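Local coordinates for protein cryptochrome DASH (Arabidopsis thaliana, PDB 2J4D) that repairs cyclobutane pyrimidine dimers in single-stranded DNA as a FAD- and folate-binding photolyase, binds DNA without sequence preference and may also act as a photoreceptor, at residues F97-N108 with M246-A254; K111-R119 with L215-W226. One frame throughout, in Å; residues are numbered along the deposited sequence.

Contact 1: residues F97-N108 with M246-A254; sequences FLMECLVDLRKN and MRFVGGESA
G250 packs over one face of the F97 ring, its CA 3.5 Å from the ring centre in a CH-pi contact. Here the packing is tight: the CA atoms of C101 and G251 are only 3.8 Å apart. A beta carbon on G250 would run into F97 O and E100 CB, and one on G251 into D104 CB. G251 N is buried with no hydrogen-bond partner in the model; C101 SG is 3.3 Å from it.

In the photolyase fold this is where helix 92-111 of the alpha/beta part meets the chain as it enters helix 252-265. G251 is the N-cap of that helix and has no side chain to offer. D104 serves the first turn instead. With CG anti to the backbone N (chi1 -173°), the carboxylate reaches the start of the helix, where OD2 accepts from S253 N at 2.8 Å while OD1 takes the S253 hydroxyl on its syn lone pair. The F248 side chain is about 7 Å from the bound FAD.

The solvent side is at E100 and R247, both partly exposed, where the contact is polar rather than close-packed. R247 meets the carboxylate end-on, NH1 to OE1 at 2.9 Å and NH2 to OE2, the two planes 14° apart. E100 OE1 is also met from above the carboxylate plane by G250 N at 3.0 Å. Two waters bridge the rest: one joins C101 O to E252 N, the other N108 ND2 to E252 OE1. E252 OE1 also accepts from V52 N, and N108 OD1 from K111 NZ.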
loop_
_atom_site.group_PDB
_atom_site.type_symbol
_atom_site.label_atom_id
_atom_site.label_comp_id
_atom_site.label_asym_id
_atom_site.label_seq_id
_atom_site.Cartn_x
_atom_site.Cartn_y
_atom_site.Cartn_z
ATOM N N PHE A 97 5.106 -7.719 -7.847
ATOM C CA PHE A 97 5.736 -6.909 -6.805
ATOM C C PHE A 97 5.796 -7.731 -5.504
ATOM O O PHE A 97 6.808 -7.720 -4.799
ATOM C CB PHE A 97 4.931 -5.618 -6.604
ATOM C CG PHE A 97 5.584 -4.618 -5.684
ATOM C CD1 PHE A 97 6.510 -3.689 -6.177
ATOM C CD2 PHE A 97 5.243 -4.573 -4.337
ATOM C CE1 PHE A 97 7.080 -2.725 -5.340
ATOM C CE2 PHE A 97 5.809 -3.609 -3.477
ATOM C CZ PHE A 97 6.726 -2.682 -3.980
ATOM N N LEU A 98 4.719 -8.454 -5.191
ATOM C CA LEU A 98 4.707 -9.290 -3.987
ATOM C C LEU A 98 5.836 -10.322 -4.013
ATOM O O LEU A 98 6.527 -10.510 -3.013
ATOM C CB LEU A 98 3.363 -10.027 -3.831
ATOM C CG LEU A 98 3.346 -11.207 -2.837
ATOM C CD1 LEU A 98 3.689 -10.721 -1.435
ATOM C CD2 LEU A 98 1.963 -11.863 -2.822
ATOM N N MET A 99 6.032 -10.995 -5.147
ATOM C CA MET A 99 7.093 -12.002 -5.217
ATOM C C MET A 99 8.456 -11.374 -4.929
ATOM O O MET A 99 9.264 -11.949 -4.199
ATOM C CB MET A 99 7.114 -12.705 -6.587
ATOM C CG MET A 99 5.819 -13.453 -6.932
ATOM S SD MET A 99 5.213 -14.529 -5.582
ATOM C CE MET A 99 3.489 -14.177 -5.600
ATOM N N GLU A 100 8.720 -10.203 -5.501
ATOM C CA GLU A 100 9.992 -9.536 -5.241
ATOM C C GLU A 100 10.109 -9.220 -3.747
ATOM O O GLU A 100 11.191 -9.341 -3.174
ATOM C CB GLU A 100 10.118 -8.259 -6.084
ATOM C CG GLU A 100 10.138 -8.557 -7.583
ATOM C CD GLU A 100 10.336 -7.329 -8.455
ATOM O OE1 GLU A 100 9.623 -6.323 -8.263
ATOM O OE2 GLU A 100 11.203 -7.380 -9.352
ATOM N N CYS A 101 8.997 -8.830 -3.117
ATOM C CA CYS A 101 9.002 -8.530 -1.678
ATOM C C CYS A 101 9.390 -9.761 -0.863
ATOM O O CYS A 101 10.151 -9.666 0.099
ATOM C CB CYS A 101 7.621 -8.064 -1.202
ATOM S SG CYS A 101 7.117 -6.423 -1.777
ATOM N N LEU A 102 8.845 -10.914 -1.243
ATOM C CA LEU A 102 9.134 -12.156 -0.530
ATOM C C LEU A 102 10.588 -12.575 -0.706
ATOM O O LEU A 102 11.229 -12.989 0.252
ATOM C CB LEU A 102 8.199 -13.271 -1.003
ATOM C CG LEU A 102 6.711 -13.016 -0.717
ATOM C CD1 LEU A 102 5.889 -14.166 -1.290
ATOM C CD2 LEU A 102 6.465 -12.884 0.797
ATOM N N VAL A 103 11.104 -12.473 -1.927
ATOM C CA VAL A 103 12.500 -12.830 -2.181
ATOM C C VAL A 103 13.399 -11.983 -1.285
ATOM O O VAL A 103 14.308 -12.500 -0.629
ATOM C CB VAL A 103 12.896 -12.574 -3.659
ATOM C CG1 VAL A 103 14.417 -12.685 -3.830
ATOM C CG2 VAL A 103 12.200 -13.578 -4.564
ATOM N N ASP A 104 13.129 -10.681 -1.246
ATOM C CA ASP A 104 13.931 -9.755 -0.455
ATOM C C ASP A 104 13.818 -9.991 1.054
ATOM O O ASP A 104 14.812 -9.876 1.782
ATOM C CB ASP A 104 13.534 -8.312 -0.796
ATOM C CG ASP A 104 14.444 -7.279 -0.149
ATOM O OD1 ASP A 104 15.650 -7.253 -0.478
ATOM O OD2 ASP A 104 13.949 -6.491 0.688
ATOM N N LEU A 105 12.616 -10.315 1.528
ATOM C CA LEU A 105 12.428 -10.569 2.955
ATOM C C LEU A 105 13.248 -11.790 3.374
ATOM O O LEU A 105 13.925 -11.768 4.399
ATOM C CB LEU A 105 10.943 -10.803 3.279
ATOM C CG LEU A 105 10.618 -11.186 4.733
ATOM C CD1 LEU A 105 11.150 -10.128 5.708
ATOM C CD2 LEU A 105 9.099 -11.322 4.887
ATOM N N ARG A 106 13.179 -12.859 2.593
ATOM C CA ARG A 106 13.963 -14.046 2.923
ATOM C C ARG A 106 15.444 -13.657 2.990
ATOM O O ARG A 106 16.152 -14.030 3.914
ATOM C CB ARG A 106 13.752 -15.137 1.869
ATOM C CG ARG A 106 14.803 -16.251 1.896
ATOM C CD ARG A 106 14.419 -17.396 0.966
ATOM N NE ARG A 106 13.425 -18.271 1.585
ATOM C CZ ARG A 106 12.715 -19.193 0.938
ATOM N NH1 ARG A 106 12.872 -19.374 -0.371
ATOM N NH2 ARG A 106 11.857 -19.951 1.608
ATOM N N LYS A 107 15.903 -12.898 2.005
ATOM C CA LYS A 107 17.296 -12.474 1.974
ATOM C C LYS A 107 17.683 -11.682 3.222
ATOM O O LYS A 107 18.718 -11.942 3.838
ATOM C CB LYS A 107 17.547 -11.635 0.721
ATOM C CG LYS A 107 18.894 -10.938 0.678
ATOM C CD LYS A 107 19.069 -10.208 -0.646
ATOM C CE LYS A 107 19.722 -8.842 -0.456
ATOM N NZ LYS A 107 19.910 -8.136 -1.759
ATOM N N ASN A 108 16.856 -10.715 3.603
ATOM C CA ASN A 108 17.162 -9.900 4.773
ATOM C C ASN A 108 17.048 -10.668 6.087
ATOM O O ASN A 108 17.762 -10.371 7.048
ATOM C CB ASN A 108 16.277 -8.652 4.793
ATOM C CG ASN A 108 16.645 -7.679 3.694
ATOM O OD1 ASN A 108 17.830 -7.470 3.427
ATOM N ND2 ASN A 108 15.648 -7.074 3.055
ATOM N N MET A 246 6.921 4.000 -14.929
ATOM C CA MET A 246 7.547 3.535 -13.703
ATOM C C MET A 246 7.424 2.051 -13.409
ATOM O O MET A 246 6.331 1.488 -13.385
ATOM C CB MET A 246 7.005 4.333 -12.518
ATOM C CG MET A 246 7.340 5.808 -12.588
ATOM S SD MET A 246 6.762 6.726 -11.157
ATOM C CE MET A 246 5.069 7.115 -11.651
ATOM N N ARG A 247 8.575 1.434 -13.172
ATOM C CA ARG A 247 8.669 0.022 -12.848
ATOM C C ARG A 247 9.103 -0.023 -11.373
ATOM O O ARG A 247 10.280 0.125 -11.063
ATOM C CB ARG A 247 9.720 -0.627 -13.761
ATOM C CG ARG A 247 9.810 -2.145 -13.729
ATOM C CD ARG A 247 10.427 -2.642 -12.451
ATOM N NE ARG A 247 11.085 -3.938 -12.625
ATOM C CZ ARG A 247 11.040 -4.921 -11.730
ATOM N NH1 ARG A 247 10.360 -4.766 -10.595
ATOM N NH2 ARG A 247 11.688 -6.058 -11.963
ATOM N N PHE A 248 8.140 -0.186 -10.468
ATOM C CA PHE A 248 8.440 -0.263 -9.036
ATOM C C PHE A 248 9.098 -1.598 -8.725
ATOM O O PHE A 248 8.701 -2.625 -9.266
ATOM C CB PHE A 248 7.152 -0.125 -8.217
ATOM C CG PHE A 248 6.638 1.285 -8.129
ATOM C CD1 PHE A 248 6.947 2.083 -7.033
ATOM C CD2 PHE A 248 5.845 1.808 -9.139
ATOM C CE1 PHE A 248 6.467 3.389 -6.938
ATOM C CE2 PHE A 248 5.358 3.115 -9.058
ATOM C CZ PHE A 248 5.670 3.904 -7.955
ATOM N N VAL A 249 10.082 -1.576 -7.831
ATOM C CA VAL A 249 10.839 -2.766 -7.447
ATOM C C VAL A 249 10.440 -3.221 -6.042
ATOM O O VAL A 249 10.640 -2.496 -5.080
ATOM C CB VAL A 249 12.350 -2.439 -7.477
ATOM C CG1 VAL A 249 13.186 -3.676 -7.146
ATOM C CG2 VAL A 249 12.713 -1.889 -8.853
ATOM N N GLY A 250 9.887 -4.425 -5.932
ATOM C CA GLY A 250 9.448 -4.915 -4.637
ATOM C C GLY A 250 10.534 -5.145 -3.606
ATOM O O GLY A 250 11.708 -5.325 -3.940
ATOM N N GLY A 251 10.137 -5.109 -2.337
ATOM C CA GLY A 251 11.068 -5.372 -1.256
ATOM C C GLY A 251 11.498 -4.230 -0.356
ATOM O O GLY A 251 11.539 -3.069 -0.755
ATOM N N GLU A 252 11.824 -4.589 0.880
ATOM C CA GLU A 252 12.304 -3.633 1.867
ATOM C C GLU A 252 13.591 -2.950 1.388
ATOM O O GLU A 252 13.751 -1.740 1.549
ATOM C CB GLU A 252 12.559 -4.352 3.194
ATOM C CG GLU A 252 13.367 -3.551 4.215
ATOM C CD GLU A 252 13.392 -4.216 5.594
ATOM O OE1 GLU A 252 13.380 -5.464 5.666
ATOM O OE2 GLU A 252 13.435 -3.492 6.608
ATOM N N SER A 253 14.510 -3.715 0.803
ATOM C CA SER A 253 15.761 -3.127 0.326
ATOM C C SER A 253 15.490 -2.000 -0.662
ATOM O O SER A 253 16.024 -0.901 -0.525
ATOM C CB SER A 253 16.635 -4.188 -0.336
ATOM O OG SER A 253 16.975 -5.193 0.600
ATOM N N ALA A 254 14.650 -2.276 -1.655
ATOM C CA ALA A 254 14.313 -1.272 -2.650
ATOM C C ALA A 254 13.534 -0.135 -2.001
ATOM O O ALA A 254 13.698 1.033 -2.360
ATOM C CB ALA A 254 13.493 -1.906 -3.783
HETATM O O HOH W 1 10.721 -7.239 1.894
HETATM O O HOH W 2 13.071 -7.519 3.989
#

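Contact 2: residues K111-R119 with L215-W226; sequences KRGLNLLIR and LSLGPTPSVDDW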
loop_
_atom_site.group_PDB
_atom_site.type_symbol
_atom_site.label_atom_id
_atom_site.label_comp_id
_atom_site.label_asym_id
_atom_site.label_seq_id
_atom_site.Cartn_x
_atom_site.Cartn_y
_atom_site.Cartn_z
ATOM N N LYS A 111 20.221 -12.627 6.516
ATOM C CA LYS A 111 21.351 -11.824 6.963
ATOM C C LYS A 111 21.399 -11.699 8.481
ATOM O O LYS A 111 22.464 -11.459 9.056
ATOM C CB LYS A 111 21.313 -10.443 6.312
ATOM C CG LYS A 111 21.336 -10.529 4.796
ATOM C CD LYS A 111 21.593 -9.193 4.129
ATOM C CE LYS A 111 20.561 -8.160 4.519
ATOM N NZ LYS A 111 20.583 -7.023 3.559
ATOM N N ARG A 112 20.252 -11.870 9.130
ATOM C CA ARG A 112 20.186 -11.783 10.582
ATOM C C ARG A 112 20.140 -13.166 11.242
ATOM O O ARG A 112 19.803 -13.289 12.421
ATOM C CB ARG A 112 18.967 -10.963 11.011
ATOM C CG ARG A 112 18.835 -9.648 10.259
ATOM C CD ARG A 112 18.748 -8.445 11.175
ATOM N NE ARG A 112 18.563 -7.222 10.396
ATOM C CZ ARG A 112 18.451 -5.998 10.910
ATOM N NH1 ARG A 112 18.505 -5.810 12.225
ATOM N NH2 ARG A 112 18.281 -4.955 10.102
ATOM N N GLY A 113 20.470 -14.206 10.480
ATOM C CA GLY A 113 20.475 -15.551 11.040
ATOM C C GLY A 113 19.170 -16.328 11.012
ATOM O O GLY A 113 19.051 -17.375 11.650
ATOM N N LEU A 114 18.177 -15.833 10.284
ATOM C CA LEU A 114 16.896 -16.536 10.203
ATOM C C LEU A 114 16.655 -16.942 8.762
ATOM O O LEU A 114 17.582 -17.020 7.963
ATOM C CB LEU A 114 15.751 -15.620 10.669
ATOM C CG LEU A 114 15.744 -15.164 12.130
ATOM C CD1 LEU A 114 14.698 -14.074 12.327
ATOM C CD2 LEU A 114 15.454 -16.355 13.041
ATOM N N ASN A 115 15.400 -17.211 8.438
ATOM C CA ASN A 115 15.017 -17.556 7.079
ATOM C C ASN A 115 13.508 -17.385 7.047
ATOM O O ASN A 115 12.895 -17.110 8.074
ATOM C CB ASN A 115 15.369 -19.003 6.740
ATOM C CG ASN A 115 15.403 -19.258 5.236
ATOM O OD1 ASN A 115 14.781 -18.540 4.451
ATOM N ND2 ASN A 115 16.128 -20.294 4.831
ATOM N N LEU A 116 12.913 -17.549 5.875
ATOM C CA LEU A 116 11.469 -17.417 5.745
ATOM C C LEU A 116 10.885 -18.699 5.180
ATOM O O LEU A 116 11.239 -19.122 4.085
ATOM C CB LEU A 116 11.124 -16.248 4.815
ATOM C CG LEU A 116 9.640 -15.975 4.536
ATOM C CD1 LEU A 116 8.941 -15.485 5.806
ATOM C CD2 LEU A 116 9.539 -14.921 3.441
ATOM N N LEU A 117 10.004 -19.325 5.945
ATOM C CA LEU A 117 9.350 -20.535 5.492
ATOM C C LEU A 117 8.190 -20.078 4.611
ATOM O O LEU A 117 7.329 -19.312 5.054
ATOM C CB LEU A 117 8.818 -21.335 6.684
ATOM C CG LEU A 117 8.008 -22.582 6.306
ATOM C CD1 LEU A 117 8.927 -23.606 5.666
ATOM C CD2 LEU A 117 7.351 -23.168 7.544
ATOM N N ILE A 118 8.168 -20.528 3.365
ATOM C CA ILE A 118 7.094 -20.137 2.468
ATOM C C ILE A 118 6.228 -21.346 2.129
ATOM O O ILE A 118 6.736 -22.377 1.690
ATOM C CB ILE A 118 7.652 -19.525 1.162
ATOM C CG1 ILE A 118 8.483 -18.274 1.489
ATOM C CG2 ILE A 118 6.507 -19.160 0.223
ATOM C CD1 ILE A 118 9.028 -17.563 0.262
ATOM N N ARG A 119 4.923 -21.218 2.351
ATOM C CA ARG A 119 3.981 -22.291 2.061
ATOM C C ARG A 119 2.789 -21.710 1.326
ATOM O O ARG A 119 2.412 -20.558 1.554
ATOM C CB ARG A 119 3.492 -22.942 3.355
ATOM C CG ARG A 119 4.532 -23.780 4.082
ATOM C CD ARG A 119 4.756 -25.106 3.376
ATOM N NE ARG A 119 5.752 -25.929 4.054
ATOM C CZ ARG A 119 7.069 -25.802 3.900
ATOM N NH1 ARG A 119 7.566 -24.879 3.084
ATOM N NH2 ARG A 119 7.889 -26.610 4.555
ATOM N N LEU A 215 20.959 -7.257 15.258
ATOM C CA LEU A 215 21.572 -7.782 14.044
ATOM C C LEU A 215 21.547 -9.304 14.007
ATOM O O LEU A 215 21.645 -9.907 12.944
ATOM C CB LEU A 215 23.014 -7.280 13.925
ATOM C CG LEU A 215 23.141 -5.781 13.635
ATOM C CD1 LEU A 215 24.612 -5.378 13.583
ATOM C CD2 LEU A 215 22.451 -5.466 12.315
ATOM N N SER A 216 21.411 -9.921 15.174
ATOM C CA SER A 216 21.366 -11.379 15.280
ATOM C C SER A 216 20.004 -11.770 15.837
ATOM O O SER A 216 19.671 -11.416 16.969
ATOM C CB SER A 216 22.473 -11.872 16.218
ATOM O OG SER A 216 22.288 -13.235 16.555
ATOM N N LEU A 217 19.225 -12.500 15.044
ATOM C CA LEU A 217 17.882 -12.907 15.452
ATOM C C LEU A 217 17.668 -14.414 15.522
ATOM O O LEU A 217 16.624 -14.874 15.995
ATOM C CB LEU A 217 16.855 -12.316 14.485
ATOM C CG LEU A 217 16.734 -10.792 14.418
ATOM C CD1 LEU A 217 15.850 -10.406 13.235
ATOM C CD2 LEU A 217 16.153 -10.267 15.718
ATOM N N GLY A 218 18.640 -15.179 15.025
ATOM C CA GLY A 218 18.525 -16.627 15.032
ATOM C C GLY A 218 18.577 -17.240 16.421
ATOM O O GLY A 218 18.729 -16.531 17.418
ATOM N N PRO A 219 18.484 -18.571 16.519
ATOM C CA PRO A 219 18.339 -19.510 15.408
ATOM C C PRO A 219 16.875 -19.828 15.118
ATOM O O PRO A 219 15.977 -19.386 15.835
ATOM C CB PRO A 219 19.073 -20.738 15.926
ATOM C CG PRO A 219 18.603 -20.767 17.355
ATOM C CD PRO A 219 18.665 -19.300 17.789
ATOM N N THR A 220 16.657 -20.606 14.066
ATOM C CA THR A 220 15.320 -21.046 13.688
ATOM C C THR A 220 15.292 -22.528 14.036
ATOM O O THR A 220 16.321 -23.107 14.387
ATOM C CB THR A 220 15.098 -20.957 12.179
ATOM O OG1 THR A 220 15.970 -21.892 11.529
ATOM C CG2 THR A 220 15.390 -19.550 11.667
ATOM N N PRO A 221 14.112 -23.162 13.962
ATOM C CA PRO A 221 14.089 -24.592 14.279
ATOM C C PRO A 221 14.738 -25.272 13.083
ATOM O O PRO A 221 14.992 -24.625 12.064
ATOM C CB PRO A 221 12.596 -24.914 14.359
ATOM C CG PRO A 221 11.973 -23.596 14.722
ATOM C CD PRO A 221 12.745 -22.622 13.865
ATOM N N SER A 222 15.018 -26.564 13.198
ATOM C CA SER A 222 15.604 -27.283 12.081
ATOM C C SER A 222 14.472 -27.517 11.083
ATOM O O SER A 222 13.464 -28.143 11.406
ATOM C CB SER A 222 16.182 -28.621 12.544
ATOM O OG SER A 222 16.775 -29.301 11.450
ATOM N N VAL A 223 14.637 -27.004 9.872
ATOM C CA VAL A 223 13.619 -27.140 8.843
ATOM C C VAL A 223 14.198 -27.831 7.625
ATOM O O VAL A 223 15.242 -27.435 7.119
ATOM C CB VAL A 223 13.075 -25.753 8.436
ATOM C CG1 VAL A 223 12.204 -25.868 7.191
ATOM C CG2 VAL A 223 12.283 -25.160 9.592
ATOM N N ASP A 224 13.509 -28.860 7.151
ATOM C CA ASP A 224 13.976 -29.611 5.994
ATOM C C ASP A 224 13.719 -28.908 4.664
ATOM O O ASP A 224 14.533 -29.000 3.745
ATOM C CB ASP A 224 13.341 -31.007 5.983
ATOM C CG ASP A 224 13.634 -31.792 7.259
ATOM O OD1 ASP A 224 14.796 -31.772 7.724
ATOM O OD2 ASP A 224 12.705 -32.435 7.794
ATOM N N ASP A 225 12.597 -28.205 4.553
ATOM C CA ASP A 225 12.280 -27.499 3.316
ATOM C C ASP A 225 11.678 -26.134 3.608
ATOM O O ASP A 225 10.532 -26.036 4.060
ATOM C CB ASP A 225 11.311 -28.331 2.471
ATOM C CG ASP A 225 10.953 -27.663 1.155
ATOM O OD1 ASP A 225 11.664 -26.730 0.724
ATOM O OD2 ASP A 225 9.951 -28.086 0.540
ATOM N N TRP A 226 12.455 -25.085 3.346
ATOM C CA TRP A 226 12.006 -23.719 3.592
ATOM C C TRP A 226 11.006 -23.215 2.565
ATOM O O TRP A 226 10.383 -22.172 2.765
ATOM C CB TRP A 226 13.207 -22.769 3.688
ATOM C CG TRP A 226 13.960 -22.960 4.971
ATOM C CD1 TRP A 226 15.003 -23.817 5.196
ATOM C CD2 TRP A 226 13.655 -22.363 6.232
ATOM N NE1 TRP A 226 15.359 -23.794 6.522
ATOM C CE2 TRP A 226 14.548 -22.908 7.181
ATOM C CE3 TRP A 226 12.707 -21.422 6.657
ATOM C CZ2 TRP A 226 14.522 -22.542 8.531
ATOM C CZ3 TRP A 226 12.680 -21.058 7.998
ATOM C CH2 TRP A 226 13.581 -21.618 8.919
HETATM O O HOH W 3 22.503 -8.553 10.185
#
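L114 packs on L217 and T220 with both of its methyl groups. CD1 meets L217 CB at 3.5 Å. CD2 presses on T220 CG2, a little tighter than usual. The L217 side chain also runs beside R112, pointing the same way.

Further along, the W226 ring is sandwiched. N115 lies over one face, with CB 3.6 Å from the centre of the six-membered ring and its amide stacked 13° from the ring plane. The anti placement of N115 CG to its backbone N (chi1 -161°) lays the amide there. V223 CB packs near the rim of the opposite face, and L117 N comes in at the ring edge. With an alanine here in place of the tryptophan, a gap would probably open between N115 and V223 and the N115 amide would be likely to lose its flat support.

Polar bonds lie at the two ends. At one, G113 closes helix 92-111 as the C-prime residue of a Schellman motif, and R112 O accepts from L217 N at 2.8 Å. The R112 guanidinium bonds P214 O outside the contact and makes a cation-pi contact with F23. At the other, I118 N in outermost strand 117-120 donates to W226 O at 2.8 Å. R119 NH2 reaches D225 O at 2.7 Å, nearly along the C=O axis. The hydrogen bonds across this contact all end on main-chain carbonyls, so the polar fit depends on the path of the backbone.

The centres of contacts 1 and 2 are 18 Å apart, on the same side of the chain's centre. In chain order come 97-108, 111-119, 215-226 and 246-254, so both segments of contact 2 fall between those of contact 1. Helix 92-111 carries 97-108 and leads through 112-116 into strand 117-120, at the edge of the five-stranded parallel sheet. R106 on that helix touches contact 2: its NH2 is 2.7 Å from L116 O, a probable hydrogen bond. The long chain after the sheet is thus held twice, first along the sheet edge, then against the helix on its way toward the FAD.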